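Local coordinates for outer protein YopM (Yersinia pestis, PDB 1JL5) that probably acts as a secreted leucine-rich-repeat effector that alters host-cell physiology and promotes bacterial survival in host tissues, at residues L299-A304 with L319-V324; N120-A125 with N140-K145; L275-T280 with L295-Y300. All coordinates share one frame; numbering follows the deposited sequence.

All three contacts join successive leucine-rich repeats, 20 residues apart at matching positions, so each samples the same stacking at a different point of the repeat. Contact 3, where turns lead into the strands, runs directly into contact 1, on the strands themselves: they share L299 and Y300, their centres lie about 10 Å apart, and Y301 N comes 2.7 Å from T280 O, a probable hydrogen bond. Contact 2, in the loops after the strands, is on the other side of the chain's centre, about 38 Å from contact 1 and 40 Å from contact 3, centre to centre. Bound calcium ions lie about 6 Å from the side chain of N140 and about 7 Å from that of L275.

Contact 1: L299-A304 with L319-V324; sequences LYYLNA and LEELNV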
ATOM      1  N   LEU A 299     -17.184 -21.376 -12.737  1.00 22.57           N
ATOM      2  CA  LEU A 299     -16.606 -20.341 -11.901  1.00 21.81           C
ATOM      3  C   LEU A 299     -15.703 -19.444 -12.739  1.00 20.98           C
ATOM      4  O   LEU A 299     -14.836 -19.930 -13.459  1.00 21.79           O
ATOM      5  CB  LEU A 299     -15.789 -20.975 -10.775  1.00 19.66           C
ATOM      6  CG  LEU A 299     -15.495 -20.079  -9.577  1.00 19.73           C
ATOM      7  CD1 LEU A 299     -16.795 -19.788  -8.830  1.00 19.71           C
ATOM      8  CD2 LEU A 299     -14.500 -20.770  -8.664  1.00 19.34           C
ATOM      9  N   TYR A 300     -15.919 -18.137 -12.658  1.00 20.42           N
ATOM     10  CA  TYR A 300     -15.080 -17.199 -13.391  1.00 22.37           C
ATOM     11  C   TYR A 300     -14.049 -16.652 -12.426  1.00 21.09           C
ATOM     12  O   TYR A 300     -12.891 -16.424 -12.770  1.00 20.39           O
ATOM     13  CB  TYR A 300     -15.875 -15.997 -13.893  1.00 24.40           C
ATOM     14  CG  TYR A 300     -16.858 -16.269 -14.996  1.00 31.33           C
ATOM     15  CD1 TYR A 300     -16.517 -17.075 -16.083  1.00 32.51           C
ATOM     16  CD2 TYR A 300     -18.113 -15.660 -14.990  1.00 31.57           C
ATOM     17  CE1 TYR A 300     -17.401 -17.262 -17.137  1.00 35.86           C
ATOM     18  CE2 TYR A 300     -19.000 -15.840 -16.032  1.00 33.44           C
ATOM     19  CZ  TYR A 300     -18.641 -16.638 -17.102  1.00 34.23           C
ATOM     20  OH  TYR A 300     -19.528 -16.805 -18.131  1.00 37.57           O
ATOM     21  N   TYR A 301     -14.503 -16.436 -11.203  1.00 20.73           N
ATOM     22  CA  TYR A 301     -13.665 -15.846 -10.189  1.00 20.56           C
ATOM     23  C   TYR A 301     -13.589 -16.649  -8.922  1.00 18.86           C
ATOM     24  O   TYR A 301     -14.596 -17.011  -8.324  1.00 18.07           O
ATOM     25  CB  TYR A 301     -14.194 -14.456  -9.859  1.00 22.47           C
ATOM     26  CG  TYR A 301     -13.508 -13.769  -8.707  1.00 26.41           C
ATOM     27  CD1 TYR A 301     -12.404 -12.944  -8.917  1.00 28.08           C
ATOM     28  CD2 TYR A 301     -13.992 -13.905  -7.409  1.00 27.46           C
ATOM     29  CE1 TYR A 301     -11.807 -12.265  -7.861  1.00 29.90           C
ATOM     30  CE2 TYR A 301     -13.401 -13.230  -6.347  1.00 29.88           C
ATOM     31  CZ  TYR A 301     -12.313 -12.410  -6.581  1.00 29.45           C
ATOM     32  OH  TYR A 301     -11.748 -11.719  -5.533  1.00 32.96           O
ATOM     33  N   LEU A 302     -12.369 -16.925  -8.512  1.00 19.37           N
ATOM     34  CA  LEU A 302     -12.170 -17.636  -7.289  1.00 18.65           C
ATOM     35  C   LEU A 302     -11.143 -16.876  -6.491  1.00 20.17           C
ATOM     36  O   LEU A 302     -10.018 -16.649  -6.940  1.00 19.14           O
ATOM     37  CB  LEU A 302     -11.667 -19.052  -7.528  1.00 18.59           C
ATOM     38  CG  LEU A 302     -11.242 -19.715  -6.209  1.00 19.74           C
ATOM     39  CD1 LEU A 302     -12.415 -19.744  -5.237  1.00 18.28           C
ATOM     40  CD2 LEU A 302     -10.734 -21.118  -6.467  1.00 18.70           C
ATOM     41  N   ASN A 303     -11.560 -16.431  -5.321  1.00 19.68           N
ATOM     42  CA  ASN A 303     -10.640 -15.769  -4.436  1.00 19.63           C
ATOM     43  C   ASN A 303     -10.654 -16.686  -3.229  1.00 18.64           C
ATOM     44  O   ASN A 303     -11.648 -16.758  -2.508  1.00 19.98           O
ATOM     45  CB  ASN A 303     -11.122 -14.384  -4.042  1.00 19.66           C
ATOM     46  CG  ASN A 303     -10.081 -13.628  -3.253  1.00 21.69           C
ATOM     47  OD1 ASN A 303      -9.158 -14.225  -2.702  1.00 20.47           O
ATOM     48  ND2 ASN A 303     -10.224 -12.315  -3.188  1.00 23.99           N
ATOM     49  N   ALA A 304      -9.569 -17.423  -3.052  1.00 16.46           N
ATOM     50  CA  ALA A 304      -9.437 -18.341  -1.931  1.00 17.93           C
ATOM     51  C   ALA A 304      -8.159 -17.945  -1.211  1.00 16.93           C
ATOM     52  O   ALA A 304      -7.532 -18.744  -0.524  1.00 18.15           O
ATOM     53  CB  ALA A 304      -9.336 -19.771  -2.437  1.00 16.61           C
ATOM     54  N   LEU A 319     -12.654 -20.527 -15.375  1.00 22.75           N
ATOM     55  CA  LEU A 319     -11.955 -19.652 -14.457  1.00 22.61           C
ATOM     56  C   LEU A 319     -11.138 -18.577 -15.134  1.00 22.26           C
ATOM     57  O   LEU A 319     -10.227 -18.858 -15.909  1.00 24.18           O
ATOM     58  CB  LEU A 319     -11.059 -20.466 -13.533  1.00 21.27           C
ATOM     59  CG  LEU A 319     -10.722 -19.732 -12.238  1.00 20.06           C
ATOM     60  CD1 LEU A 319     -12.007 -19.418 -11.493  1.00 19.33           C
ATOM     61  CD2 LEU A 319      -9.813 -20.587 -11.388  1.00 18.14           C
ATOM     62  N   GLU A 320     -11.467 -17.335 -14.824  1.00 21.74           N
ATOM     63  CA  GLU A 320     -10.748 -16.217 -15.393  1.00 25.60           C
ATOM     64  C   GLU A 320      -9.859 -15.585 -14.347  1.00 24.51           C
ATOM     65  O   GLU A 320      -8.789 -15.077 -14.648  1.00 24.54           O
ATOM     66  CB  GLU A 320     -11.735 -15.212 -15.946  1.00 28.61           C
ATOM     67  CG  GLU A 320     -12.447 -15.772 -17.143  1.00 35.67           C
ATOM     68  CD  GLU A 320     -13.385 -14.790 -17.750  1.00 39.24           C
ATOM     69  OE1 GLU A 320     -14.301 -14.335 -17.032  1.00 41.11           O
ATOM     70  OE2 GLU A 320     -13.203 -14.476 -18.942  1.00 43.29           O
ATOM     71  N   GLU A 321     -10.305 -15.604 -13.104  1.00 24.08           N
ATOM     72  CA  GLU A 321      -9.477 -15.043 -12.069  1.00 24.78           C
ATOM     73  C   GLU A 321      -9.336 -16.020 -10.937  1.00 22.53           C
ATOM     74  O   GLU A 321     -10.319 -16.508 -10.378  1.00 20.25           O
ATOM     75  CB  GLU A 321     -10.033 -13.729 -11.537  1.00 27.36           C
ATOM     76  CG  GLU A 321      -9.154 -13.180 -10.425  1.00 31.56           C
ATOM     77  CD  GLU A 321      -9.423 -11.730 -10.108  1.00 33.44           C
ATOM     78  OE1 GLU A 321     -10.310 -11.127 -10.747  1.00 34.55           O
ATOM     79  OE2 GLU A 321      -8.737 -11.195  -9.213  1.00 35.72           O
ATOM     80  N   LEU A 322      -8.092 -16.326 -10.627  1.00 20.76           N
ATOM     81  CA  LEU A 322      -7.800 -17.220  -9.547  1.00 19.73           C
ATOM     82  C   LEU A 322      -6.924 -16.477  -8.575  1.00 20.44           C
ATOM     83  O   LEU A 322      -5.808 -16.077  -8.904  1.00 20.24           O
ATOM     84  CB  LEU A 322      -7.056 -18.451 -10.030  1.00 19.55           C
ATOM     85  CG  LEU A 322      -6.643 -19.373  -8.882  1.00 20.90           C
ATOM     86  CD1 LEU A 322      -7.894 -19.887  -8.180  1.00 19.42           C
ATOM     87  CD2 LEU A 322      -5.803 -20.525  -9.416  1.00 17.37           C
ATOM     88  N   ASN A 323      -7.448 -16.265  -7.382  1.00 20.07           N
ATOM     89  CA  ASN A 323      -6.668 -15.622  -6.358  1.00 18.62           C
ATOM     90  C   ASN A 323      -6.571 -16.618  -5.227  1.00 17.54           C
ATOM     91  O   ASN A 323      -7.544 -16.873  -4.520  1.00 17.83           O
ATOM     92  CB  ASN A 323      -7.327 -14.344  -5.859  1.00 18.12           C
ATOM     93  CG  ASN A 323      -6.435 -13.590  -4.907  1.00 18.13           C
ATOM     94  OD1 ASN A 323      -5.502 -14.166  -4.345  1.00 18.37           O
ATOM     95  ND2 ASN A 323      -6.711 -12.310  -4.710  1.00 17.79           N
ATOM     96  N   VAL A 324      -5.400 -17.218  -5.089  1.00 17.75           N
ATOM     97  CA  VAL A 324      -5.160 -18.177  -4.025  1.00 17.89           C
ATOM     98  C   VAL A 324      -3.946 -17.644  -3.299  1.00 17.09           C
ATOM     99  O   VAL A 324      -3.150 -18.377  -2.715  1.00 16.91           O
ATOM    100  CB  VAL A 324      -4.878 -19.569  -4.580  1.00 17.88           C
ATOM    101  CG1 VAL A 324      -6.147 -20.138  -5.190  1.00 17.69           C
ATOM    102  CG2 VAL A 324      -3.771 -19.498  -5.610  1.00 17.38           C
TER
HETATM  103  O   HOH W   1      -8.502 -11.230  -6.647  1.00 32.02           O
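Y300 O accepts two backbone bonds, from E320 N and E321 N (both 2.7 Å), and starts the parallel pairing of 301-303 with 321-323. L302 N then donates to E321 O (2.8 Å) and L302 O accepts from N323 N (2.6 Å), before A304 N meets N323 O.

On the buried face, L302 and L322 point the same way, with L302 CD2 3.5 Å from L322 CD1, while L319 CD1 lies against L299 CD2 and L302 CB. This is the L-x-x-L pattern of a leucine-rich repeat, in which leucines of successive turns stack into a core.

The other face is polar and aromatic. Y301 and E321 run alongside each other, ring and carboxylate planes 84° apart, with E321 OE1 in the ring plane, 3.3 Å from Y301 CD1. F281 stacks on that ring, and R341 salt-bridges the glutamate. N303 and N323, both with CG anti to the backbone N (chi1 -173°), stack their amides, planes 10° apart; asparagine suits both places, its flat amide stacking while still donating and accepting. N303 ND2 donates to Y301 OH (2.9 Å) and N303 OD1 bonds to S305 OG; N323 OD1 bonds to S325 N, and a water links N323 ND2 to E321 OE2 (2.6 Å).

Contact 2: N120-A125 with N140-K145; sequences NNNLKA and NNQLEK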
ATOM      1  N   ASN A 120     -25.935  11.163   1.896  1.00 29.53           N
ATOM      2  CA  ASN A 120     -24.842  12.062   2.207  1.00 28.79           C
ATOM      3  C   ASN A 120     -25.322  13.420   2.681  1.00 28.39           C
ATOM      4  O   ASN A 120     -25.109  14.447   2.043  1.00 26.91           O
ATOM      5  CB  ASN A 120     -23.943  12.203   0.987  1.00 29.13           C
ATOM      6  CG  ASN A 120     -23.282  10.898   0.619  1.00 29.79           C
ATOM      7  OD1 ASN A 120     -22.355  10.457   1.292  1.00 31.29           O
ATOM      8  ND2 ASN A 120     -23.774  10.258  -0.433  1.00 30.81           N
ATOM      9  N   ASN A 121     -25.994  13.390   3.817  1.00 26.84           N
ATOM     10  CA  ASN A 121     -26.490  14.581   4.458  1.00 28.51           C
ATOM     11  C   ASN A 121     -26.321  14.299   5.928  1.00 28.41           C
ATOM     12  O   ASN A 121     -25.695  13.309   6.290  1.00 28.51           O
ATOM     13  CB  ASN A 121     -27.951  14.823   4.090  1.00 28.66           C
ATOM     14  CG  ASN A 121     -28.086  15.523   2.763  1.00 28.02           C
ATOM     15  OD1 ASN A 121     -27.636  16.653   2.612  1.00 29.07           O
ATOM     16  ND2 ASN A 121     -28.690  14.856   1.789  1.00 25.85           N
ATOM     17  N   ASN A 122     -26.872  15.156   6.772  1.00 29.10           N
ATOM     18  CA  ASN A 122     -26.740  14.984   8.208  1.00 30.33           C
ATOM     19  C   ASN A 122     -28.096  14.732   8.826  1.00 29.28           C
ATOM     20  O   ASN A 122     -28.358  15.124   9.958  1.00 30.36           O
ATOM     21  CB  ASN A 122     -26.106  16.238   8.806  1.00 33.50           C
ATOM     22  CG  ASN A 122     -24.750  16.541   8.201  1.00 35.99           C
ATOM     23  OD1 ASN A 122     -24.288  17.681   8.212  1.00 41.42           O
ATOM     24  ND2 ASN A 122     -24.098  15.513   7.676  1.00 37.94           N
ATOM     25  N   LEU A 123     -28.960  14.068   8.071  1.00 29.89           N
ATOM     26  CA  LEU A 123     -30.298  13.770   8.547  1.00 30.48           C
ATOM     27  C   LEU A 123     -30.241  12.790   9.701  1.00 31.36           C
ATOM     28  O   LEU A 123     -29.658  11.717   9.583  1.00 31.74           O
ATOM     29  CB  LEU A 123     -31.137  13.189   7.411  1.00 30.39           C
ATOM     30  CG  LEU A 123     -31.317  14.107   6.203  1.00 30.09           C
ATOM     31  CD1 LEU A 123     -32.101  13.378   5.127  1.00 30.05           C
ATOM     32  CD2 LEU A 123     -32.039  15.380   6.630  1.00 30.02           C
ATOM     33  N   LYS A 124     -30.840  13.163  10.825  1.00 34.15           N
ATOM     34  CA  LYS A 124     -30.852  12.287  11.986  1.00 35.81           C
ATOM     35  C   LYS A 124     -32.213  11.629  12.082  1.00 34.67           C
ATOM     36  O   LYS A 124     -32.393  10.638  12.789  1.00 36.13           O
ATOM     37  CB  LYS A 124     -30.557  13.075  13.265  1.00 38.88           C
ATOM     38  CG  LYS A 124     -29.155  13.668  13.308  1.00 43.79           C
ATOM     39  CD  LYS A 124     -28.775  14.110  14.719  1.00 47.72           C
ATOM     40  CE  LYS A 124     -28.723  12.924  15.674  1.00 51.12           C
ATOM     41  NZ  LYS A 124     -28.283  13.302  17.052  1.00 53.16           N
ATOM     42  N   ALA A 125     -33.172  12.182  11.353  1.00 33.53           N
ATOM     43  CA  ALA A 125     -34.519  11.643  11.358  1.00 32.33           C
ATOM     44  C   ALA A 125     -35.229  11.991  10.065  1.00 31.77           C
ATOM     45  O   ALA A 125     -34.825  12.897   9.340  1.00 31.27           O
ATOM     46  CB  ALA A 125     -35.298  12.194  12.542  1.00 30.97           C
ATOM     47  N   ASN A 140     -25.805   7.354   4.043  1.00 27.91           N
ATOM     48  CA  ASN A 140     -24.832   8.326   4.488  1.00 27.63           C
ATOM     49  C   ASN A 140     -25.470   9.526   5.153  1.00 27.31           C
ATOM     50  O   ASN A 140     -25.320  10.666   4.717  1.00 27.38           O
ATOM     51  CB  ASN A 140     -23.982   8.765   3.307  1.00 27.79           C
ATOM     52  CG  ASN A 140     -23.253   7.608   2.678  1.00 30.65           C
ATOM     53  OD1 ASN A 140     -22.523   6.893   3.354  1.00 31.63           O
ATOM     54  ND2 ASN A 140     -23.450   7.411   1.380  1.00 35.31           N
ATOM     55  N   ASN A 141     -26.201   9.247   6.214  1.00 25.81           N
ATOM     56  CA  ASN A 141     -26.835  10.283   6.988  1.00 27.87           C
ATOM     57  C   ASN A 141     -26.608   9.881   8.419  1.00 27.75           C
ATOM     58  O   ASN A 141     -25.736   9.062   8.699  1.00 27.73           O
ATOM     59  CB  ASN A 141     -28.321  10.373   6.647  1.00 24.88           C
ATOM     60  CG  ASN A 141     -28.578  11.304   5.485  1.00 25.61           C
ATOM     61  OD1 ASN A 141     -28.485  12.519   5.632  1.00 26.93           O
ATOM     62  ND2 ASN A 141     -28.877  10.744   4.321  1.00 22.77           N
ATOM     63  N   GLN A 142     -27.376  10.455   9.329  1.00 28.77           N
ATOM     64  CA  GLN A 142     -27.211  10.133  10.730  1.00 29.67           C
ATOM     65  C   GLN A 142     -28.534   9.660  11.271  1.00 29.13           C
ATOM     66  O   GLN A 142     -28.859   9.887  12.432  1.00 30.06           O
ATOM     67  CB  GLN A 142     -26.732  11.368  11.485  1.00 32.01           C
ATOM     68  CG  GLN A 142     -25.339  11.807  11.086  1.00 35.90           C
ATOM     69  CD  GLN A 142     -25.022  13.210  11.547  1.00 37.07           C
ATOM     70  OE1 GLN A 142     -25.185  13.542  12.718  1.00 39.28           O
ATOM     71  NE2 GLN A 142     -24.572  14.046  10.619  1.00 38.23           N
ATOM     72  N   LEU A 143     -29.299   8.997  10.415  1.00 29.52           N
ATOM     73  CA  LEU A 143     -30.598   8.498  10.814  1.00 29.50           C
ATOM     74  C   LEU A 143     -30.430   7.558  11.989  1.00 30.86           C
ATOM     75  O   LEU A 143     -29.704   6.568  11.909  1.00 30.67           O
ATOM     76  CB  LEU A 143     -31.263   7.783   9.644  1.00 30.71           C
ATOM     77  CG  LEU A 143     -31.496   8.675   8.425  1.00 30.59           C
ATOM     78  CD1 LEU A 143     -32.176   7.867   7.342  1.00 31.28           C
ATOM     79  CD2 LEU A 143     -32.347   9.881   8.814  1.00 29.41           C
ATOM     80  N   GLU A 144     -31.085   7.891  13.091  1.00 32.63           N
ATOM     81  CA  GLU A 144     -31.011   7.086  14.299  1.00 36.04           C
ATOM     82  C   GLU A 144     -32.118   6.063  14.203  1.00 35.85           C
ATOM     83  O   GLU A 144     -32.037   4.975  14.762  1.00 37.50           O
ATOM     84  CB  GLU A 144     -31.229   7.968  15.522  1.00 38.76           C
ATOM     85  CG  GLU A 144     -30.503   9.293  15.432  1.00 46.09           C
ATOM     86  CD  GLU A 144     -29.456   9.451  16.502  1.00 49.03           C
ATOM     87  OE1 GLU A 144     -28.617   8.536  16.651  1.00 52.10           O
ATOM     88  OE2 GLU A 144     -29.471  10.493  17.188  1.00 52.20           O
ATOM     89  N   LYS A 145     -33.163   6.437  13.479  1.00 36.28           N
ATOM     90  CA  LYS A 145     -34.304   5.572  13.280  1.00 37.43           C
ATOM     91  C   LYS A 145     -34.984   6.000  12.002  1.00 35.57           C
ATOM     92  O   LYS A 145     -34.764   7.098  11.505  1.00 35.33           O
ATOM     93  CB  LYS A 145     -35.274   5.675  14.464  1.00 40.40           C
ATOM     94  CG  LYS A 145     -35.735   7.087  14.780  1.00 46.34           C
ATOM     95  CD  LYS A 145     -36.523   7.128  16.088  1.00 50.14           C
ATOM     96  CE  LYS A 145     -36.856   8.561  16.495  1.00 52.76           C
ATOM     97  NZ  LYS A 145     -37.573   8.641  17.806  1.00 53.44           N
TER
HETATM   98  O   HOH W   2     -24.051  12.291   7.980  1.00 52.57           O
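A bend at chi3 of K124 (63°) and another at chi2 of E144 (-117°) fold the two long chains alongside each other, placing K124 NZ 3.1 Å from E144 OE2 in a salt bridge. Both residues are exposed, a place where charged chains are easily solvated, and beneath them E144 N donates to K124 O (3.1 Å).

At the other end N120 and N140 hold left-handed backbone conformations, which asparagine tolerates better than most residues. Their amides run side by side with planes 24° apart, N120 OD1 resting 3.1 Å from N140 CB. N121 N donates to N140 O (2.9 Å), joining the loop after strand 115-117 to the one after strand 135-137.

N121 and N141 are the asparagines of the L-x-x-L-x-V-x-x-N-x-L motif, which L123 and L143 close. Asparagine suits this buried site because one small amide can both donate and accept: N141 ND2 serves V118 O and V138 O, while its OD1, less surely placed, faces L123 N at 2.9 Å. N121 is used likewise one repeat earlier, giving to A98 O and V118 O and accepting from L103 N. Inward of the loops L123 CB packs on L143 CD2 (3.8 Å). Toward the surface, a water donates to N121 O (2.6 Å) and accepts from Q142 NE2, which lies beside N122 CB.

Contact 3: L275-T280 with L295-Y300; sequences LPQSLT and LPPNLY
The ring of P296 packs against L275 and L279 of the preceding repeat. L275 presses CD1 to within 3.3 Å of P296 CD, tighter than usual carbon contact, and L279 brings CB to 3.5 Å from P296 CG. A proline suits this place, being compact, rigid and apolar. Beyond it, L279 and L299 point the same way, L299 CD1 reaching in beside L279 CG, and on the outer side the Q277 chain crosses the ring of P297 at about a right angle, its CG 3.7 Å from P297 CD. T280 runs alongside Y300, its CB 3.5 Å from ring atom CD2.

Two hydrogen bonds tie the segments together. N298 ND2 donates to Q277 O (2.6 Å), approaching 34° out of the carbonyl plane; with CG beside its own backbone N (chi1 -48°), the short asparagine amide can reach back to the earlier turn. A water also joins that nitrogen to Q277 OE1. The second bond, from Y300 N to T280 O (2.6 Å), begins the pairing of the strands that follow.

Both segments carry the L-P-x-x-L sequence of these repeats, and each forms a type I turn closed by a backbone bond from its leucine N to the proline O. In the second, P297 holds the first inner position, which suits its fixed phi.

The first turn, 276-279, leads into strand 281-283; the second leads into strand 301-303, next to it in the parallel array. L275 and L299 both touch L282 of strand 281-283, while the hydroxyl of S318 is within hydrogen-bonding reach of P297 O and L299 O.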
ATOM      1  N   LEU A 275     -21.476 -26.625  -4.329  1.00 21.15           N
ATOM      2  CA  LEU A 275     -21.579 -25.321  -4.939  1.00 22.28           C
ATOM      3  C   LEU A 275     -22.465 -25.317  -6.164  1.00 22.68           C
ATOM      4  O   LEU A 275     -22.300 -26.131  -7.067  1.00 24.68           O
ATOM      5  CB  LEU A 275     -20.193 -24.813  -5.315  1.00 21.11           C
ATOM      6  CG  LEU A 275     -19.273 -24.600  -4.115  1.00 22.48           C
ATOM      7  CD1 LEU A 275     -17.899 -24.163  -4.600  1.00 22.00           C
ATOM      8  CD2 LEU A 275     -19.886 -23.554  -3.185  1.00 21.68           C
ATOM      9  N   PRO A 276     -23.439 -24.403  -6.202  1.00 22.10           N
ATOM     10  CA  PRO A 276     -24.314 -24.348  -7.369  1.00 21.60           C
ATOM     11  C   PRO A 276     -23.428 -24.169  -8.590  1.00 22.14           C
ATOM     12  O   PRO A 276     -22.448 -23.426  -8.554  1.00 21.43           O
ATOM     13  CB  PRO A 276     -25.172 -23.122  -7.089  1.00 21.25           C
ATOM     14  CG  PRO A 276     -25.304 -23.169  -5.590  1.00 23.06           C
ATOM     15  CD  PRO A 276     -23.888 -23.464  -5.159  1.00 21.64           C
ATOM     16  N   GLN A 277     -23.763 -24.857  -9.671  1.00 23.04           N
ATOM     17  CA  GLN A 277     -22.972 -24.747 -10.880  1.00 22.24           C
ATOM     18  C   GLN A 277     -23.134 -23.376 -11.488  1.00 19.89           C
ATOM     19  O   GLN A 277     -22.410 -22.995 -12.397  1.00 21.23           O
ATOM     20  CB  GLN A 277     -23.394 -25.818 -11.864  1.00 24.00           C
ATOM     21  CG  GLN A 277     -23.044 -27.192 -11.374  1.00 27.89           C
ATOM     22  CD  GLN A 277     -23.730 -28.251 -12.172  1.00 28.33           C
ATOM     23  OE1 GLN A 277     -23.563 -28.327 -13.388  1.00 33.25           O
ATOM     24  NE2 GLN A 277     -24.522 -29.076 -11.499  1.00 28.68           N
ATOM     25  N   SER A 278     -24.101 -22.633 -10.978  1.00 19.68           N
ATOM     26  CA  SER A 278     -24.344 -21.286 -11.459  1.00 20.45           C
ATOM     27  C   SER A 278     -23.314 -20.348 -10.834  1.00 21.72           C
ATOM     28  O   SER A 278     -23.197 -19.191 -11.227  1.00 23.54           O
ATOM     29  CB  SER A 278     -25.740 -20.848 -11.048  1.00 17.66           C
ATOM     30  OG  SER A 278     -25.963 -21.171  -9.685  1.00 21.33           O
ATOM     31  N   LEU A 279     -22.565 -20.856  -9.862  1.00 22.24           N
ATOM     32  CA  LEU A 279     -21.573 -20.039  -9.172  1.00 22.71           C
ATOM     33  C   LEU A 279     -20.432 -19.649 -10.091  1.00 22.13           C
ATOM     34  O   LEU A 279     -19.671 -20.496 -10.561  1.00 22.92           O
ATOM     35  CB  LEU A 279     -21.024 -20.784  -7.958  1.00 23.68           C
ATOM     36  CG  LEU A 279     -20.398 -19.897  -6.884  1.00 26.53           C
ATOM     37  CD1 LEU A 279     -21.455 -18.944  -6.333  1.00 22.32           C
ATOM     38  CD2 LEU A 279     -19.834 -20.767  -5.773  1.00 26.06           C
ATOM     39  N   THR A 280     -20.315 -18.354 -10.342  1.00 20.64           N
ATOM     40  CA  THR A 280     -19.271 -17.838 -11.212  1.00 22.02           C
ATOM     41  C   THR A 280     -18.303 -16.994 -10.405  1.00 22.45           C
ATOM     42  O   THR A 280     -17.175 -16.747 -10.824  1.00 23.87           O
ATOM     43  CB  THR A 280     -19.865 -16.957 -12.299  1.00 22.20           C
ATOM     44  OG1 THR A 280     -20.631 -15.921 -11.679  1.00 23.62           O
ATOM     45  CG2 THR A 280     -20.772 -17.775 -13.212  1.00 23.71           C
ATOM     46  N   LEU A 295     -14.665 -27.002  -7.425  1.00 29.52           N
ATOM     47  CA  LEU A 295     -14.960 -25.651  -7.830  1.00 27.99           C
ATOM     48  C   LEU A 295     -16.072 -25.751  -8.842  1.00 27.83           C
ATOM     49  O   LEU A 295     -16.110 -26.678  -9.644  1.00 27.51           O
ATOM     50  CB  LEU A 295     -13.731 -24.991  -8.443  1.00 24.78           C
ATOM     51  CG  LEU A 295     -12.647 -24.706  -7.407  1.00 23.38           C
ATOM     52  CD1 LEU A 295     -11.448 -24.086  -8.093  1.00 20.91           C
ATOM     53  CD2 LEU A 295     -13.209 -23.779  -6.328  1.00 18.73           C
ATOM     54  N   PRO A 296     -17.022 -24.817  -8.786  1.00 28.36           N
ATOM     55  CA  PRO A 296     -18.138 -24.825  -9.728  1.00 27.58           C
ATOM     56  C   PRO A 296     -17.540 -24.867 -11.140  1.00 27.42           C
ATOM     57  O   PRO A 296     -16.524 -24.230 -11.410  1.00 26.02           O
ATOM     58  CB  PRO A 296     -18.843 -23.512  -9.414  1.00 29.17           C
ATOM     59  CG  PRO A 296     -18.593 -23.340  -7.957  1.00 28.90           C
ATOM     60  CD  PRO A 296     -17.141 -23.706  -7.829  1.00 27.45           C
ATOM     61  N   PRO A 297     -18.169 -25.612 -12.056  1.00 26.93           N
ATOM     62  CA  PRO A 297     -17.693 -25.748 -13.436  1.00 26.89           C
ATOM     63  C   PRO A 297     -17.688 -24.467 -14.258  1.00 25.87           C
ATOM     64  O   PRO A 297     -16.998 -24.379 -15.271  1.00 28.23           O
ATOM     65  CB  PRO A 297     -18.642 -26.792 -14.014  1.00 24.76           C
ATOM     66  CG  PRO A 297     -19.923 -26.442 -13.342  1.00 26.18           C
ATOM     67  CD  PRO A 297     -19.494 -26.236 -11.902  1.00 26.93           C
ATOM     68  N   ASN A 298     -18.459 -23.479 -13.824  1.00 24.72           N
ATOM     69  CA  ASN A 298     -18.548 -22.216 -14.543  1.00 26.05           C
ATOM     70  C   ASN A 298     -17.989 -21.059 -13.738  1.00 24.63           C
ATOM     71  O   ASN A 298     -18.284 -19.899 -14.015  1.00 24.18           O
ATOM     72  CB  ASN A 298     -20.006 -21.933 -14.887  1.00 28.78           C
ATOM     73  CG  ASN A 298     -20.687 -23.130 -15.498  1.00 32.93           C
ATOM     74  OD1 ASN A 298     -20.228 -23.660 -16.509  1.00 33.76           O
ATOM     75  ND2 ASN A 298     -21.778 -23.576 -14.880  1.00 32.39           N
ATOM     76  N   LEU A 299     -17.184 -21.376 -12.737  1.00 22.57           N
ATOM     77  CA  LEU A 299     -16.606 -20.341 -11.901  1.00 21.81           C
ATOM     78  C   LEU A 299     -15.703 -19.444 -12.739  1.00 20.98           C
ATOM     79  O   LEU A 299     -14.836 -19.930 -13.459  1.00 21.79           O
ATOM     80  CB  LEU A 299     -15.789 -20.975 -10.775  1.00 19.66           C
ATOM     81  CG  LEU A 299     -15.495 -20.079  -9.577  1.00 19.73           C
ATOM     82  CD1 LEU A 299     -16.795 -19.788  -8.830  1.00 19.71           C
ATOM     83  CD2 LEU A 299     -14.500 -20.770  -8.664  1.00 19.34           C
ATOM     84  N   TYR A 300     -15.919 -18.137 -12.658  1.00 20.42           N
ATOM     85  CA  TYR A 300     -15.080 -17.199 -13.391  1.00 22.37           C
ATOM     86  C   TYR A 300     -14.049 -16.652 -12.426  1.00 21.09           C
ATOM     87  O   TYR A 300     -12.891 -16.424 -12.770  1.00 20.39           O
ATOM     88  CB  TYR A 300     -15.875 -15.997 -13.893  1.00 24.40           C
ATOM     89  CG  TYR A 300     -16.858 -16.269 -14.996  1.00 31.33           C
ATOM     90  CD1 TYR A 300     -16.517 -17.075 -16.083  1.00 32.51           C
ATOM     91  CD2 TYR A 300     -18.113 -15.660 -14.990  1.00 31.57           C
ATOM     92  CE1 TYR A 300     -17.401 -17.262 -17.137  1.00 35.86           C
ATOM     93  CE2 TYR A 300     -19.000 -15.840 -16.032  1.00 33.44           C
ATOM     94  CZ  TYR A 300     -18.641 -16.638 -17.102  1.00 34.23           C
ATOM     95  OH  TYR A 300     -19.528 -16.805 -18.131  1.00 37.57           O
TER
HETATM   96  O   HOH W   3     -22.591 -26.512 -15.556  1.00 47.40           O